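Side-chain contacts in glycoside hydrolase (Streptococcus pneumoniae serotype 4, PDB 6ORH), which probably removes alpha-linked L-fucose from host glycans as a family 29 alpha-L-fucosidase: residues A[337-340]-A[341-344]; A[398-402]-A[403-407]; A[27-30]-A[31-35]. The protein carries 2 engineered substitutions. All coordinates share one frame; numbering follows the deposited sequence.

Contact 1: residues A[337-340]-A[341-344]; sequences ALSA and DFAC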
loop_
_atom_site.group_PDB
_atom_site.type_symbol
_atom_site.label_atom_id
_atom_site.label_comp_id
_atom_site.label_asym_id
_atom_site.label_seq_id
_atom_site.Cartn_x
_atom_site.Cartn_y
_atom_site.Cartn_z
ATOM N N ALA A 337 29.909 -7.650 7.494
ATOM C CA ALA A 337 29.464 -7.819 8.866
ATOM C C ALA A 337 30.461 -7.161 9.808
ATOM O O ALA A 337 31.671 -7.212 9.591
ATOM C CB ALA A 337 29.218 -9.276 9.224
ATOM N N LEU A 338 29.929 -6.578 10.879
ATOM C CA LEU A 338 30.701 -5.716 11.751
ATOM C C LEU A 338 31.835 -6.507 12.404
ATOM O O LEU A 338 32.942 -5.988 12.551
ATOM C CB LEU A 338 29.743 -5.150 12.813
ATOM C CG LEU A 338 30.345 -4.177 13.824
ATOM C CD1 LEU A 338 30.906 -2.949 13.117
ATOM C CD2 LEU A 338 29.280 -3.757 14.823
ATOM N N SER A 339 31.511 -7.738 12.815
ATOM C CA SER A 339 32.398 -8.590 13.608
ATOM C C SER A 339 31.816 -9.999 13.655
ATOM O O SER A 339 30.696 -10.242 13.235
ATOM C CB SER A 339 32.559 -8.038 15.017
ATOM O OG SER A 339 31.422 -8.331 15.803
ATOM N N ALA A 340 32.590 -10.962 14.189
ATOM C CA ALA A 340 32.088 -12.307 14.415
ATOM C C ALA A 340 30.844 -12.322 15.302
ATOM O O ALA A 340 29.979 -13.178 15.142
ATOM C CB ALA A 340 33.213 -13.158 15.008
ATOM N N ASP A 341 30.772 -11.389 16.260
ATOM C CA ASP A 341 29.654 -11.326 17.190
ATOM C C ASP A 341 28.380 -10.844 16.475
ATOM O O ASP A 341 27.289 -11.091 16.982
ATOM C CB ASP A 341 29.981 -10.436 18.389
ATOM C CG ASP A 341 30.978 -11.035 19.376
ATOM O OD1 ASP A 341 31.269 -12.234 19.264
ATOM O OD2 ASP A 341 31.435 -10.304 20.258
ATOM N N PHE A 342 28.536 -10.231 15.294
ATOM C CA PHE A 342 27.409 -9.732 14.498
ATOM C C PHE A 342 27.452 -10.343 13.096
ATOM O O PHE A 342 27.174 -9.683 12.099
ATOM C CB PHE A 342 27.440 -8.194 14.456
ATOM C CG PHE A 342 27.135 -7.600 15.808
ATOM C CD1 PHE A 342 25.834 -7.563 16.277
ATOM C CD2 PHE A 342 28.158 -7.167 16.644
ATOM C CE1 PHE A 342 25.555 -7.071 17.546
ATOM C CE2 PHE A 342 27.880 -6.673 17.910
ATOM C CZ PHE A 342 26.577 -6.625 18.363
ATOM N N ALA A 343 27.837 -11.627 13.009
ATOM C CA ALA A 343 28.081 -12.236 11.715
ATOM C C ALA A 343 26.790 -12.478 10.926
ATOM O O ALA A 343 25.712 -12.676 11.490
ATOM C CB ALA A 343 28.840 -13.544 11.906
ATOM N N CYS A 344 26.942 -12.546 9.601
ATOM C CA CYS A 344 25.843 -12.824 8.698
ATOM C C CYS A 344 25.114 -14.120 9.039
ATOM O O CYS A 344 23.898 -14.202 8.886
ATOM C CB CYS A 344 26.316 -12.914 7.250
ATOM S SG CYS A 344 27.077 -11.406 6.606
#

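Contact 2: residues A[398-402]-A[403-407]; sequences VEVDG and VWQEF. With NDG (2-acetamido-2-deoxy-alpha-D-glucopyranose), chain D.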
loop_
_atom_site.group_PDB
_atom_site.type_symbol
_atom_site.label_atom_id
_atom_site.label_comp_id
_atom_site.label_asym_id
_atom_site.label_seq_id
_atom_site.Cartn_x
_atom_site.Cartn_y
_atom_site.Cartn_z
ATOM N N VAL A 398 15.712 -12.017 -6.349
ATOM C CA VAL A 398 15.911 -13.457 -6.444
ATOM C C VAL A 398 16.537 -13.762 -7.802
ATOM O O VAL A 398 16.227 -13.092 -8.780
ATOM C CB VAL A 398 14.601 -14.227 -6.216
ATOM C CG1 VAL A 398 14.135 -14.093 -4.762
ATOM C CG2 VAL A 398 13.496 -13.779 -7.159
ATOM N N GLU A 399 17.459 -14.727 -7.831
ATOM C CA GLU A 399 18.089 -15.073 -9.102
ATOM C C GLU A 399 17.239 -16.115 -9.827
ATOM O O GLU A 399 16.946 -17.170 -9.270
ATOM C CB GLU A 399 19.510 -15.577 -8.871
ATOM C CG GLU A 399 20.290 -15.707 -10.186
ATOM C CD GLU A 399 21.732 -16.162 -9.994
ATOM O OE1 GLU A 399 21.969 -16.985 -9.096
ATOM O OE2 GLU A 399 22.619 -15.652 -10.721
ATOM N N VAL A 400 16.863 -15.792 -11.073
ATOM C CA VAL A 400 15.998 -16.633 -11.881
ATOM C C VAL A 400 16.680 -16.788 -13.230
ATOM O O VAL A 400 16.818 -15.816 -13.986
ATOM C CB VAL A 400 14.577 -16.053 -12.014
ATOM C CG1 VAL A 400 13.705 -16.913 -12.920
ATOM C CG2 VAL A 400 13.918 -15.866 -10.655
ATOM N N ASP A 401 17.149 -18.016 -13.490
ATOM C CA ASP A 401 17.795 -18.325 -14.754
ATOM C C ASP A 401 18.970 -17.380 -14.994
ATOM O O ASP A 401 19.166 -16.896 -16.109
ATOM C CB ASP A 401 16.783 -18.266 -15.901
ATOM C CG ASP A 401 16.044 -19.573 -16.071
ATOM O OD1 ASP A 401 16.686 -20.531 -16.546
ATOM O OD2 ASP A 401 14.849 -19.628 -15.700
ATOM N N GLY A 402 19.735 -17.091 -13.941
ATOM C CA GLY A 402 20.929 -16.283 -14.084
ATOM C C GLY A 402 20.679 -14.770 -14.154
ATOM O O GLY A 402 21.626 -13.999 -14.301
ATOM N N VAL A 403 19.428 -14.329 -13.968
ATOM C CA VAL A 403 19.189 -12.888 -13.922
ATOM C C VAL A 403 18.618 -12.547 -12.542
ATOM O O VAL A 403 17.683 -13.195 -12.113
ATOM C CB VAL A 403 18.211 -12.419 -15.021
ATOM C CG1 VAL A 403 17.934 -10.915 -14.937
ATOM C CG2 VAL A 403 18.688 -12.801 -16.423
ATOM N N TRP A 404 19.171 -11.513 -11.912
ATOM C CA TRP A 404 18.651 -11.062 -10.625
ATOM C C TRP A 404 17.394 -10.237 -10.869
ATOM O O TRP A 404 17.461 -9.185 -11.500
ATOM C CB TRP A 404 19.726 -10.261 -9.893
ATOM C CG TRP A 404 20.763 -11.162 -9.284
ATOM C CD1 TRP A 404 21.999 -11.446 -9.798
ATOM C CD2 TRP A 404 20.646 -11.932 -8.073
ATOM N NE1 TRP A 404 22.668 -12.316 -8.974
ATOM C CE2 TRP A 404 21.852 -12.647 -7.919
ATOM C CE3 TRP A 404 19.637 -12.105 -7.107
ATOM C CZ2 TRP A 404 22.083 -13.493 -6.831
ATOM C CZ3 TRP A 404 19.862 -12.954 -6.046
ATOM C CH2 TRP A 404 21.083 -13.619 -5.894
ATOM N N GLN A 405 16.259 -10.759 -10.401
ATOM C CA GLN A 405 14.963 -10.166 -10.701
ATOM C C GLN A 405 14.353 -9.662 -9.397
ATOM O O GLN A 405 14.676 -10.144 -8.323
ATOM C CB GLN A 405 14.050 -11.181 -11.393
ATOM C CG GLN A 405 14.434 -11.444 -12.848
ATOM C CD GLN A 405 13.579 -12.505 -13.503
ATOM O OE1 GLN A 405 13.710 -12.782 -14.698
ATOM N NE2 GLN A 405 12.709 -13.131 -12.720
ATOM N N GLU A 406 13.434 -8.702 -9.496
ATOM C CA GLU A 406 12.925 -8.136 -8.251
ATOM C C GLU A 406 11.931 -9.093 -7.616
ATOM O O GLU A 406 11.176 -9.807 -8.305
ATOM C CB GLU A 406 12.337 -6.742 -8.455
ATOM C CG GLU A 406 11.323 -6.720 -9.559
ATOM C CD GLU A 406 10.634 -5.381 -9.696
ATOM O OE1 GLU A 406 11.328 -4.367 -10.039
ATOM O OE2 GLU A 406 9.431 -5.375 -9.493
ATOM N N PHE A 407 11.991 -9.133 -6.279
ATOM C CA PHE A 407 10.979 -9.832 -5.503
ATOM C C PHE A 407 10.018 -8.812 -4.904
ATOM O O PHE A 407 8.811 -8.937 -5.073
ATOM C CB PHE A 407 11.661 -10.664 -4.419
ATOM C CG PHE A 407 10.685 -11.455 -3.575
ATOM C CD1 PHE A 407 10.241 -12.698 -3.989
ATOM C CD2 PHE A 407 10.219 -10.944 -2.372
ATOM C CE1 PHE A 407 9.363 -13.431 -3.194
ATOM C CE2 PHE A 407 9.320 -11.661 -1.591
ATOM C CZ PHE A 407 8.885 -12.897 -2.012
HETATM C C1 NDG D . 16.040 -6.973 -14.001
HETATM C C2 NDG D . 15.010 -6.704 -15.083
HETATM C C3 NDG D . 15.272 -5.330 -15.706
HETATM C C4 NDG D . 15.288 -4.266 -14.599
HETATM C C5 NDG D . 16.114 -4.636 -13.357
HETATM C C6 NDG D . 15.742 -3.774 -12.160
HETATM C C7 NDG D . 14.278 -8.803 -16.085
HETATM C C8 NDG D . 14.618 -9.891 -17.063
HETATM O O5 NDG D . 15.858 -6.000 -12.915
HETATM O O3 NDG D . 14.159 -5.107 -16.601
HETATM O O4 NDG D . 15.895 -3.083 -15.135
HETATM O O6 NDG D . 16.782 -3.963 -11.203
HETATM O O7 NDG D . 13.281 -8.863 -15.382
HETATM N N2 NDG D . 15.142 -7.762 -16.060
HETATM O O1 NDG D . 17.373 -6.993 -14.534
HETATM O O HOH W 1 25.093 -14.071 -9.366
HETATM O O HOH W 2 15.323 -14.688 -15.967
#

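Contact 3: residues A[27-30]-A[31-35]; sequences IHFG and PNTFY. With FUC (alpha-L-fucopyranose), chain C.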
loop_
_atom_site.group_PDB
_atom_site.type_symbol
_atom_site.label_atom_id
_atom_site.label_comp_id
_atom_site.label_asym_id
_atom_site.label_seq_id
_atom_site.Cartn_x
_atom_site.Cartn_y
_atom_site.Cartn_z
ATOM N N ILE A 27 -13.262 -6.661 22.643
ATOM C CA ILE A 27 -14.653 -7.081 22.821
ATOM C C ILE A 27 -15.503 -5.836 23.071
ATOM O O ILE A 27 -15.348 -5.181 24.108
ATOM C CB ILE A 27 -14.768 -8.113 23.966
ATOM C CG1 ILE A 27 -14.022 -9.411 23.622
ATOM C CG2 ILE A 27 -16.243 -8.381 24.252
ATOM C CD1 ILE A 27 -14.231 -10.590 24.606
ATOM N N HIS A 28 -16.397 -5.527 22.109
ATOM C CA HIS A 28 -17.429 -4.506 22.269
ATOM C C HIS A 28 -18.760 -5.224 22.512
ATOM O O HIS A 28 -19.240 -5.941 21.641
ATOM C CB HIS A 28 -17.577 -3.595 21.022
ATOM C CG HIS A 28 -16.517 -2.544 20.872
ATOM N ND1 HIS A 28 -15.198 -2.862 20.567
ATOM C CD2 HIS A 28 -16.589 -1.191 20.927
ATOM C CE1 HIS A 28 -14.503 -1.718 20.464
ATOM N NE2 HIS A 28 -15.333 -0.693 20.666
ATOM N N PHE A 29 -19.311 -5.023 23.712
ATOM C CA PHE A 29 -20.574 -5.643 24.105
ATOM C C PHE A 29 -21.238 -4.717 25.115
ATOM O O PHE A 29 -20.559 -4.059 25.903
ATOM C CB PHE A 29 -20.271 -6.990 24.763
ATOM C CG PHE A 29 -21.487 -7.718 25.289
ATOM C CD1 PHE A 29 -22.432 -8.221 24.407
ATOM C CD2 PHE A 29 -21.692 -7.865 26.649
ATOM C CE1 PHE A 29 -23.558 -8.891 24.877
ATOM C CE2 PHE A 29 -22.805 -8.555 27.127
ATOM C CZ PHE A 29 -23.750 -9.042 26.235
ATOM N N GLY A 30 -22.569 -4.606 25.055
ATOM C CA GLY A 30 -23.249 -3.775 26.032
ATOM C C GLY A 30 -24.666 -3.467 25.560
ATOM O O GLY A 30 -25.190 -4.182 24.718
ATOM N N PRO A 31 -25.282 -2.396 26.080
ATOM C CA PRO A 31 -26.606 -1.960 25.624
ATOM C C PRO A 31 -26.715 -1.838 24.107
ATOM O O PRO A 31 -27.735 -2.191 23.532
ATOM C CB PRO A 31 -26.741 -0.600 26.306
ATOM C CG PRO A 31 -25.982 -0.776 27.607
ATOM C CD PRO A 31 -24.753 -1.554 27.166
ATOM N N ASN A 32 -25.658 -1.352 23.438
ATOM C CA ASN A 32 -25.714 -1.214 21.988
ATOM C C ASN A 32 -26.038 -2.535 21.309
ATOM O O ASN A 32 -26.625 -2.539 20.225
ATOM C CB ASN A 32 -24.430 -0.603 21.405
ATOM C CG ASN A 32 -24.258 0.843 21.799
ATOM O OD1 ASN A 32 -25.151 1.438 22.399
ATOM N ND2 ASN A 32 -23.115 1.429 21.450
ATOM N N THR A 33 -25.604 -3.664 21.897
ATOM C CA THR A 33 -25.850 -4.972 21.307
ATOM C C THR A 33 -27.358 -5.224 21.300
ATOM O O THR A 33 -27.838 -5.889 20.382
ATOM C CB THR A 33 -25.147 -6.087 22.098
ATOM O OG1 THR A 33 -23.789 -5.668 22.318
ATOM C CG2 THR A 33 -25.174 -7.449 21.430
ATOM N N PHE A 34 -28.040 -4.751 22.352
ATOM C CA PHE A 34 -29.474 -4.990 22.493
ATOM C C PHE A 34 -30.290 -3.955 21.722
ATOM O O PHE A 34 -31.441 -4.221 21.361
ATOM C CB PHE A 34 -29.851 -5.073 23.974
ATOM C CG PHE A 34 -29.260 -6.296 24.624
ATOM C CD1 PHE A 34 -29.919 -7.518 24.569
ATOM C CD2 PHE A 34 -28.014 -6.235 25.240
ATOM C CE1 PHE A 34 -29.356 -8.655 25.131
ATOM C CE2 PHE A 34 -27.446 -7.375 25.793
ATOM C CZ PHE A 34 -28.116 -8.582 25.735
ATOM N N TYR A 35 -29.702 -2.788 21.452
ATOM C CA TYR A 35 -30.383 -1.756 20.685
ATOM C C TYR A 35 -29.993 -1.780 19.208
ATOM O O TYR A 35 -30.474 -0.929 18.460
ATOM C CB TYR A 35 -30.118 -0.366 21.269
ATOM C CG TYR A 35 -30.972 -0.053 22.473
ATOM C CD1 TYR A 35 -30.701 -0.612 23.716
ATOM C CD2 TYR A 35 -32.099 0.747 22.360
ATOM C CE1 TYR A 35 -31.501 -0.362 24.823
ATOM C CE2 TYR A 35 -32.900 1.021 23.459
ATOM C CZ TYR A 35 -32.600 0.475 24.697
ATOM O OH TYR A 35 -33.402 0.717 25.782
HETATM C C1 FUC C . -14.360 4.805 17.948
HETATM C C2 FUC C . -15.631 4.563 18.744
HETATM C C3 FUC C . -16.225 3.241 18.273
HETATM C C4 FUC C . -15.273 2.091 18.618
HETATM C C5 FUC C . -13.913 2.384 17.939
HETATM C C6 FUC C . -12.837 1.401 18.363
HETATM O O2 FUC C . -16.530 5.648 18.448
HETATM O O3 FUC C . -17.499 3.046 18.915
HETATM O O4 FUC C . -15.163 1.992 20.066
HETATM O O5 FUC C . -13.423 3.753 18.237
HETATM O O HOH W 3 -21.741 -6.831 20.718
#

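Contact 1: residues A[337-340]-A[341-344]
L338 and F342 meet side by side across a tight bend. Their side chains point the same way, and CD2 of L338 comes to 4.0 Å from CD2 of F342. The leucine methyl approaches the ring obliquely. In F342, CG lies anti to the carbonyl carbon (chi1 -68°), which brings the ring back alongside L338. I4, S355 and A357 also touch the F342 side chain. A second close patch lies where the two arms of the bend come together again. There CB of A337 sits 3.6 Å from the carbonyl O of F342 and 4.0 Å from SG of C344. C344 is buried, and W356 touches both A337 and C344. The bend itself is a type I beta turn over S339 to F342. It belongs to the loop between strands 332-334 and 356-357 in the F5/8 type C module, a beta sandwich. The turn is closed by F342 N bonding to S339 O at 3.0 Å. S339 OG adds a weak, bent bond from D341 N at 3.2 Å, as in an ST turn. The same OG lies at the edge of the F342 ring, 3.6 Å from its CD2. The far side is looser. A340 and D341 form the exposed crown of the turn. A343 N makes only a weak bond to A340 O, at 3.4 Å. Beyond it, the side chain of A343 is about 4 Å from that of H346, a residue seen to bind calcium in this protein, though no ion is bound to this chain.

Contact 2: residues A[398-402]-A[403-407]
V398 and Q405 are joined by two backbone hydrogen bonds. V398 N reaches Q405 O at 2.9 Å, and Q405 N returns to V398 O at 2.8 Å. V400 and V403 form the next hydrogen-bonded pair, and between the two lies the non-hydrogen-bonded pair E399 and W404. A type I' turn runs from V400 to V403 through D401 and G402, both with positive phi. This is a two-residue beta hairpin at the edge of a five-stranded antiparallel sheet of the F5/8 type C module. The main side-chain interaction is CH-pi. CB of E399 sits 3.6 Å from the centroid of the six-membered ring of W404, directly over its face. The E399 carboxylate continues over the indole, its plane 16° from that of the ring. R430 makes a cation-pi contact with W404. Two waters bridge across the hairpin. One donates to E399 OE2 and accepts from W404 NE1 at 3.0 Å, in the ring plane. Another donates to V400 O, and at 2.8 Å to Q405 OE1. On the valine face, the extended Q405 chain crosses V400 at about a right angle, with NE2 3.5 Å from CB of V400. V403, W404 and Q405 line a glycan pocket at the interface with the second subunit, where V403 packs on its W39. CG of Q405 is 3.8 Å from O7 of the N-acetyl sugar, which Q215 of that subunit hydrogen-bonds.

Contact 3: residues A[27-30]-A[31-35]
G30 and T33 grip each other through two hydrogen bonds. T33 N bonds to G30 O at 2.9 Å. G30 N bonds in the other direction to T33 OG1, at 3.2 Å and with an angle of 159°. The T33 hydroxyl lies anti to the carbonyl carbon (chi1 -48°), and this turns OG1 back toward the glycine. G30 has an extended backbone with positive phi, and these angles call for glycine: a CB would be jammed against the carbonyl O of F29 and against CD of P31. Around this core stand two phenyl rings. F29 crosses T33 at about a right angle, with CD1 3.6 Å from OG1. F34 presents its ring edge to G30 O, its CD2 lying 3.5 Å from that oxygen. The two rings approach obliquely, CZ of F29 being 4.1 Å from CE2 of F34.

One step further out, a water ties the turn to the backbone of H28, which binds the sugar. It accepts from T33 OG1 at 2.8 Å and donates to H28 O. H28 points its ring the other way, into the glycan pocket. Its NE2 is hydrogen-bonded to O4 of the bound fucose at 2.8 Å, and O4 lies at the ring edge and in its plane. N295 OD1 bonds H28 ND1 and so helps fix the rotation of the imidazole. W39, H77, H78, Y123 and N171 hold the same fucose.

The segment leads out of strand 23-27 of the TIM-barrel fucosidase domain. I27 keeps backbone bonds to I72 and V74 of the parallel neighbour 70-74, while strand 292-295 flanks the other edge. After G30 the chain enters the short, weakly bonded helix 31-35, anchored by bonds from T33 O to Q300 and from F34 O to R48.

How the contacts relate
From the N terminus, contact 3 comes first. It joins the end of strand 23-27 to helix 31-35 in the fucosidase barrel. Some 300 residues later, contact 1 closes a tight turn in the loop between strands 332-334 and 356-357. Contact 2 then closes the hairpin of strands 391-400 and 403-410. All three are local and follow in series, so none nests within or crosses another. Contacts 1 and 2 share the F5/8 type C module, their centres about 27 Å apart. Contact 3 lies across the chain's centre, more than 50 Å from either by centres. It lines the fucosidase pocket. Contact 2 meets a glycan that the second subunit also binds, probably at that subunit's pocket rim.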